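PDB 6NHX: ATP-dependent DNA ligase from Mycobacterium tuberculosis, which joins breaks in double-stranded DNA at the expense of ATP, acting with Ku in non-homologous end joining. Local coordinates for residues N190-G202 and S210-Q222. The protein carries 1 engineered substitution. Sequence-based numbering, arbitrary orientation.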
ATOM      1  N   ASN A 190     -13.568   2.538  -4.782  1.00 14.96           N
ATOM      2  CA  ASN A 190     -14.070   2.332  -3.434  1.00 14.89           C
ATOM      3  C   ASN A 190     -13.390   1.105  -2.845  1.00 15.50           C
ATOM      4  O   ASN A 190     -13.199   0.097  -3.532  1.00 17.31           O
ATOM      5  CB  ASN A 190     -15.569   2.042  -3.481  1.00 16.50           C
ATOM      6  CG  ASN A 190     -16.383   3.236  -3.886  1.00 19.49           C
ATOM      7  OD1 ASN A 190     -16.028   4.377  -3.591  1.00 21.59           O
ATOM      8  ND2 ASN A 190     -17.493   2.981  -4.570  1.00 22.88           N
ATOM      9  N   THR A 191     -13.021   1.192  -1.569  1.00 14.23           N
ATOM     10  CA  THR A 191     -12.402   0.086  -0.849  1.00 14.81           C
ATOM     11  C   THR A 191     -13.198  -0.207   0.417  1.00 18.04           C
ATOM     12  O   THR A 191     -13.817   0.685   1.006  1.00 20.45           O
ATOM     13  CB  THR A 191     -10.926   0.399  -0.550  1.00 17.44           C
ATOM     14  OG1 THR A 191     -10.230   0.570  -1.795  1.00 21.72           O
ATOM     15  CG2 THR A 191     -10.260  -0.721   0.228  1.00 33.01           C
ATOM     16  N   GLN A 192     -13.237  -1.483   0.796  1.00 14.46           N
ATOM     17  CA  GLN A 192     -13.980  -1.917   1.971  1.00 15.37           C
ATOM     18  C   GLN A 192     -13.128  -2.926   2.725  1.00 14.07           C
ATOM     19  O   GLN A 192     -12.586  -3.853   2.117  1.00 14.83           O
ATOM     20  CB  GLN A 192     -15.305  -2.563   1.547  1.00 14.57           C
ATOM     21  CG  GLN A 192     -16.133  -3.163   2.687  1.00 16.18           C
ATOM     22  CD  GLN A 192     -16.579  -2.127   3.693  1.00 17.28           C
ATOM     23  OE1 GLN A 192     -17.190  -1.113   3.327  1.00 20.49           O
ATOM     24  NE2 GLN A 192     -16.282  -2.369   4.975  1.00 17.93           N
ATOM     25  N   GLU A 193     -12.995  -2.730   4.037  1.00 14.89           N
ATOM     26  CA  GLU A 193     -12.426  -3.743   4.903  1.00 14.57           C
ATOM     27  C   GLU A 193     -13.444  -4.852   5.125  1.00 14.12           C
ATOM     28  O   GLU A 193     -14.646  -4.604   5.331  1.00 14.77           O
ATOM     29  CB  GLU A 193     -12.030  -3.132   6.246  1.00 14.98           C
ATOM     30  CG  GLU A 193     -10.931  -2.091   6.112  1.00 17.08           C
ATOM     31  CD  GLU A 193     -10.810  -1.214   7.335  1.00 28.24           C
ATOM     32  OE1 GLU A 193     -11.462  -1.505   8.359  1.00 27.37           O
ATOM     33  OE2 GLU A 193     -10.054  -0.222   7.266  1.00 32.85           O
ATOM     34  N   VAL A 194     -12.955  -6.089   5.092  1.00 14.58           N
ATOM     35  CA  VAL A 194     -13.793  -7.266   5.296  1.00 15.78           C
ATOM     36  C   VAL A 194     -13.050  -8.238   6.196  1.00 15.47           C
ATOM     37  O   VAL A 194     -11.832  -8.161   6.355  1.00 14.49           O
ATOM     38  CB  VAL A 194     -14.185  -7.961   3.972  1.00 16.22           C
ATOM     39  CG1 VAL A 194     -15.031  -7.045   3.091  1.00 16.97           C
ATOM     40  CG2 VAL A 194     -12.939  -8.426   3.238  1.00 15.47           C
ATOM     41  N   VAL A 195     -13.794  -9.150   6.814  1.00 14.42           N
ATOM     42  CA  VAL A 195     -13.213 -10.244   7.587  1.00 13.15           C
ATOM     43  C   VAL A 195     -13.338 -11.531   6.782  1.00 13.48           C
ATOM     44  O   VAL A 195     -14.386 -11.797   6.173  1.00 14.42           O
ATOM     45  CB  VAL A 195     -13.888 -10.365   8.967  1.00 14.27           C
ATOM     46  CG1 VAL A 195     -13.378 -11.588   9.740  1.00 14.12           C
ATOM     47  CG2 VAL A 195     -13.672  -9.088   9.759  1.00 17.14           C
ATOM     48  N   ILE A 196     -12.264 -12.318   6.745  1.00 13.40           N
ATOM     49  CA  ILE A 196     -12.284 -13.588   6.029  1.00 14.18           C
ATOM     50  C   ILE A 196     -12.987 -14.638   6.874  1.00 14.10           C
ATOM     51  O   ILE A 196     -12.623 -14.864   8.035  1.00 14.82           O
ATOM     52  CB  ILE A 196     -10.856 -14.028   5.680  1.00 13.41           C
ATOM     53  CG1 ILE A 196     -10.174 -12.953   4.826  1.00 16.30           C
ATOM     54  CG2 ILE A 196     -10.902 -15.361   4.972  1.00 14.47           C
ATOM     55  CD1 ILE A 196      -8.683 -13.200   4.615  1.00 17.58           C
ATOM     56  N   GLY A 197     -14.004 -15.286   6.298  1.00 13.06           N
ATOM     57  CA  GLY A 197     -14.678 -16.363   6.994  1.00 14.52           C
ATOM     58  C   GLY A 197     -14.444 -17.759   6.449  1.00 12.86           C
ATOM     59  O   GLY A 197     -14.804 -18.758   7.074  1.00 13.46           O
ATOM     60  N   GLY A 198     -13.811 -17.835   5.284  1.00 15.13           N
ATOM     61  CA  GLY A 198     -13.492 -19.127   4.706  1.00 15.69           C
ATOM     62  C   GLY A 198     -12.740 -18.936   3.409  1.00 14.16           C
ATOM     63  O   GLY A 198     -12.587 -17.820   2.908  1.00 16.04           O
ATOM     64  N   TRP A 199     -12.262 -20.054   2.869  1.00 18.59           N
ATOM     65  CA  TRP A 199     -11.510 -19.981   1.623  1.00 21.10           C
ATOM     66  C   TRP A 199     -11.770 -21.210   0.768  1.00 21.97           C
ATOM     67  O   TRP A 199     -12.081 -22.286   1.274  1.00 18.81           O
ATOM     68  CB  TRP A 199      -9.999 -19.793   1.856  1.00 20.38           C
ATOM     69  CG  TRP A 199      -9.330 -20.918   2.582  1.00 22.39           C
ATOM     70  CD1 TRP A 199      -9.183 -21.050   3.935  1.00 20.43           C
ATOM     71  CD2 TRP A 199      -8.684 -22.058   1.997  1.00 28.12           C
ATOM     72  NE1 TRP A 199      -8.495 -22.205   4.229  1.00 22.13           N
ATOM     73  CE2 TRP A 199      -8.183 -22.846   3.058  1.00 28.75           C
ATOM     74  CE3 TRP A 199      -8.489 -22.493   0.680  1.00 31.51           C
ATOM     75  CZ2 TRP A 199      -7.497 -24.041   2.841  1.00 36.40           C
ATOM     76  CZ3 TRP A 199      -7.809 -23.684   0.467  1.00 38.05           C
ATOM     77  CH2 TRP A 199      -7.321 -24.443   1.543  1.00 40.38           C
ATOM     78  N   ARG A 200     -11.602 -21.033  -0.541  1.00 23.23           N
ATOM     79  CA  ARG A 200     -11.732 -22.111  -1.510  1.00 26.63           C
ATOM     80  C   ARG A 200     -10.453 -22.196  -2.338  1.00 29.29           C
ATOM     81  O   ARG A 200      -9.782 -21.187  -2.598  1.00 25.32           O
ATOM     82  CB  ARG A 200     -12.956 -21.865  -2.407  1.00 27.12           C
ATOM     83  CG  ARG A 200     -13.296 -22.962  -3.393  1.00 39.76           C
ATOM     84  CD  ARG A 200     -14.156 -22.366  -4.491  1.00 45.62           C
ATOM     85  NE  ARG A 200     -14.550 -23.349  -5.505  1.00 54.97           N
ATOM     86  CZ  ARG A 200     -15.808 -23.632  -5.835  1.00 61.06           C
ATOM     87  NH1 ARG A 200     -16.809 -23.009  -5.240  1.00 63.00           N
ATOM     88  NH2 ARG A 200     -16.067 -24.538  -6.770  1.00 61.15           N
ATOM     89  N   ALA A 201     -10.119 -23.420  -2.736  1.00 32.05           N
ATOM     90  CA  ALA A 201      -8.930 -23.668  -3.532  1.00 33.00           C
ATOM     91  C   ALA A 201      -9.119 -23.152  -4.958  1.00 35.93           C
ATOM     92  O   ALA A 201     -10.225 -22.807  -5.386  1.00 31.90           O
ATOM     93  CB  ALA A 201      -8.601 -25.161  -3.546  1.00 28.69           C
ATOM     94  N   GLY A 202      -8.014 -23.107  -5.697  1.00 41.15           N
ATOM     95  CA  GLY A 202      -8.017 -22.627  -7.069  1.00 43.93           C
ATOM     96  C   GLY A 202      -8.870 -23.432  -8.033  1.00 45.05           C
ATOM     97  O   GLY A 202      -8.836 -24.661  -8.034  1.00 50.69           O
ATOM     98  N   SER A 210      -9.959 -18.356  -3.774  1.00 27.66           N
ATOM     99  CA  SER A 210     -10.878 -17.282  -3.453  1.00 23.17           C
ATOM    100  C   SER A 210     -11.168 -17.304  -1.961  1.00 19.26           C
ATOM    101  O   SER A 210     -10.932 -18.300  -1.271  1.00 19.17           O
ATOM    102  CB  SER A 210     -12.181 -17.433  -4.240  1.00 25.59           C
ATOM    103  OG  SER A 210     -12.768 -18.698  -3.985  1.00 23.18           O
ATOM    104  N   LEU A 211     -11.691 -16.185  -1.487  1.00 17.71           N
ATOM    105  CA  LEU A 211     -11.977 -15.985  -0.079  1.00 17.51           C
ATOM    106  C   LEU A 211     -13.430 -15.576   0.051  1.00 18.28           C
ATOM    107  O   LEU A 211     -13.950 -14.810  -0.768  1.00 20.30           O
ATOM    108  CB  LEU A 211     -11.086 -14.897   0.512  1.00 19.05           C
ATOM    109  CG  LEU A 211      -9.597 -15.237   0.477  1.00 22.93           C
ATOM    110  CD1 LEU A 211      -8.808 -14.022   0.827  1.00 30.31           C
ATOM    111  CD2 LEU A 211      -9.289 -16.336   1.451  1.00 19.37           C
ATOM    112  N   LEU A 212     -14.070 -16.090   1.089  1.00 16.66           N
ATOM    113  CA  LEU A 212     -15.451 -15.769   1.395  1.00 14.01           C
ATOM    114  C   LEU A 212     -15.417 -14.694   2.477  1.00 15.54           C
ATOM    115  O   LEU A 212     -14.913 -14.940   3.579  1.00 18.94           O
ATOM    116  CB  LEU A 212     -16.186 -17.027   1.859  1.00 17.77           C
ATOM    117  CG  LEU A 212     -16.453 -18.098   0.780  1.00 20.28           C
ATOM    118  CD1 LEU A 212     -17.071 -17.502  -0.480  1.00 23.00           C
ATOM    119  CD2 LEU A 212     -15.213 -18.930   0.420  1.00 22.44           C
ATOM    120  N   MET A 213     -15.922 -13.506   2.145  1.00 14.93           N
ATOM    121  CA  MET A 213     -15.790 -12.286   2.926  1.00 14.43           C
ATOM    122  C   MET A 213     -17.036 -12.028   3.749  1.00 13.57           C
ATOM    123  O   MET A 213     -18.148 -12.372   3.337  1.00 15.89           O
ATOM    124  CB  MET A 213     -15.653 -11.084   1.984  1.00 18.80           C
ATOM    125  CG  MET A 213     -14.517 -11.143   0.981  1.00 18.03           C
ATOM    126  SD  MET A 213     -14.664  -9.735  -0.149  1.00 25.10           S
ATOM    127  CE  MET A 213     -16.210 -10.100  -0.966  1.00 34.13           C
ATOM    128  N   GLY A 214     -16.856 -11.352   4.883  1.00 13.34           N
ATOM    129  CA  GLY A 214     -18.003 -10.917   5.659  1.00 15.78           C
ATOM    130  C   GLY A 214     -17.767  -9.623   6.420  1.00 18.52           C
ATOM    131  O   GLY A 214     -16.617  -9.217   6.657  1.00 14.70           O
ATOM    132  N   ILE A 215     -18.867  -8.998   6.801  1.00 15.22           N
ATOM    133  CA  ILE A 215     -18.855  -7.828   7.682  1.00 15.14           C
ATOM    134  C   ILE A 215     -19.390  -8.283   9.037  1.00 16.50           C
ATOM    135  O   ILE A 215     -20.486  -8.847   9.093  1.00 16.61           O
ATOM    136  CB  ILE A 215     -19.734  -6.692   7.123  1.00 16.95           C
ATOM    137  CG1 ILE A 215     -19.281  -6.279   5.722  1.00 17.98           C
ATOM    138  CG2 ILE A 215     -19.743  -5.497   8.072  1.00 21.06           C
ATOM    139  CD1 ILE A 215     -17.892  -5.673   5.652  1.00 17.05           C
ATOM    140  N   PRO A 216     -18.670  -8.054  10.135  1.00 16.88           N
ATOM    141  CA  PRO A 216     -19.175  -8.505  11.442  1.00 18.44           C
ATOM    142  C   PRO A 216     -20.494  -7.834  11.801  1.00 21.27           C
ATOM    143  O   PRO A 216     -20.664  -6.620  11.643  1.00 23.07           O
ATOM    144  CB  PRO A 216     -18.059  -8.099  12.413  1.00 19.47           C
ATOM    145  CG  PRO A 216     -16.845  -8.023  11.555  1.00 17.25           C
ATOM    146  CD  PRO A 216     -17.321  -7.482  10.241  1.00 18.21           C
ATOM    147  N   GLY A 217     -21.431  -8.638  12.280  1.00 19.53           N
ATOM    148  CA  GLY A 217     -22.684  -8.112  12.766  1.00 23.09           C
ATOM    149  C   GLY A 217     -23.146  -8.876  13.983  1.00 28.96           C
ATOM    150  O   GLY A 217     -22.453  -9.769  14.481  1.00 24.93           O
ATOM    151  N   PRO A 218     -24.323  -8.535  14.501  1.00 32.98           N
ATOM    152  CA  PRO A 218     -24.936  -9.400  15.511  1.00 35.97           C
ATOM    153  C   PRO A 218     -25.212 -10.757  14.884  1.00 27.76           C
ATOM    154  O   PRO A 218     -25.753 -10.849  13.782  1.00 43.19           O
ATOM    155  CB  PRO A 218     -26.234  -8.665  15.872  1.00 33.97           C
ATOM    156  CG  PRO A 218     -26.050  -7.259  15.383  1.00 36.59           C
ATOM    157  CD  PRO A 218     -25.152  -7.359  14.190  1.00 30.03           C
ATOM    158  N   GLY A 219     -24.801 -11.810  15.565  1.00 36.78           N
ATOM    159  CA  GLY A 219     -25.030 -13.136  15.047  1.00 27.46           C
ATOM    160  C   GLY A 219     -23.974 -13.654  14.097  1.00 27.30           C
ATOM    161  O   GLY A 219     -24.083 -14.804  13.657  1.00 25.78           O
ATOM    162  N   GLY A 220     -22.964 -12.849  13.756  1.00 20.39           N
ATOM    163  CA  GLY A 220     -21.834 -13.359  13.002  1.00 19.37           C
ATOM    164  C   GLY A 220     -21.510 -12.506  11.793  1.00 17.25           C
ATOM    165  O   GLY A 220     -21.966 -11.367  11.653  1.00 18.60           O
ATOM    166  N   LEU A 221     -20.661 -13.044  10.916  1.00 15.87           N
ATOM    167  CA  LEU A 221     -20.294 -12.328   9.702  1.00 13.97           C
ATOM    168  C   LEU A 221     -21.461 -12.290   8.728  1.00 17.45           C
ATOM    169  O   LEU A 221     -22.115 -13.311   8.480  1.00 16.46           O
ATOM    170  CB  LEU A 221     -19.102 -13.003   9.013  1.00 14.28           C
ATOM    171  CG  LEU A 221     -17.736 -12.959   9.691  1.00 14.94           C
ATOM    172  CD1 LEU A 221     -16.703 -13.635   8.788  1.00 16.13           C
ATOM    173  CD2 LEU A 221     -17.332 -11.535  10.001  1.00 15.84           C
ATOM    174  N   GLN A 222     -21.727 -11.108   8.182  1.00 17.04           N
ATOM    175  CA  GLN A 222     -22.722 -10.947   7.128  1.00 17.97           C
ATOM    176  C   GLN A 222     -21.993 -11.145   5.807  1.00 17.80           C
ATOM    177  O   GLN A 222     -21.133 -10.339   5.436  1.00 16.22           O
ATOM    178  CB  GLN A 222     -23.364  -9.569   7.236  1.00 18.58           C
ATOM    179  CG  GLN A 222     -23.939  -9.317   8.626  1.00 32.38           C
ATOM    180  CD  GLN A 222     -24.364  -7.881   8.840  1.00 43.72           C
ATOM    181  OE1 GLN A 222     -25.487  -7.502   8.515  1.00 49.78           O
ATOM    182  NE2 GLN A 222     -23.469  -7.076   9.402  1.00 47.45           N
TER
HETATM  183  O   HOH W   1     -11.717 -20.448  -5.783  1.00 32.39           O
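Val195 and Gly214 bond to each other through both backbone N-H groups, and this is the paired position farthest from the loop that links strands 190-201 and 208-217. Val195 N reaches Gly214 O at 2.8 Å. Further along, strand 190-201 carries an extra residue: Gly197 and Gly198 stand opposite the single Leu212, a classic beta bulge. Leu212 O takes Gly197 N at 2.9 Å, and Leu212 N gives to Gly198 O. Beyond the bulge, Arg200 and Ser210 pair through both backbone bonds.

Leu211 can be followed outward. Its CB comes within 4.1 Å of Gly198 O. CG stands anti to the carbonyl carbon (chi1 -63°), and from there the two methyls part. CD1 meets Ile196 CD1 at 3.9 Å. CD2 touches Trp199 CB at 3.6 Å and also reaches Ile196 CG2. Leu239 and Leu243 of helix 235-243 touch the same leucine.

Leu221, on strand 220-228, reaches past Gly214 to strand 190-201. Its CD1 lies 3.8 Å from Gly197 CA, while CD2 meets Val195 CB. Pro216 CG touches CG2 of the same valine at 3.8 Å.

At the far end, Ser210 OG and Ala201 O share a water, 2.7 Å from Ser210 OG. The hydroxyl is also hydrogen-bonded to Arg226 NH1. Glu193, whose side chain lies about 7 Å from the bound ATP, forms a salt bridge with Lys299.

The hairpin belongs to the C-terminal OB domain of the ligase. Backbone bonds set its register around the bulge, and buried aliphatic groups join it to helix 235-243. Strand 220-228 is held by both backbone bonds and packing.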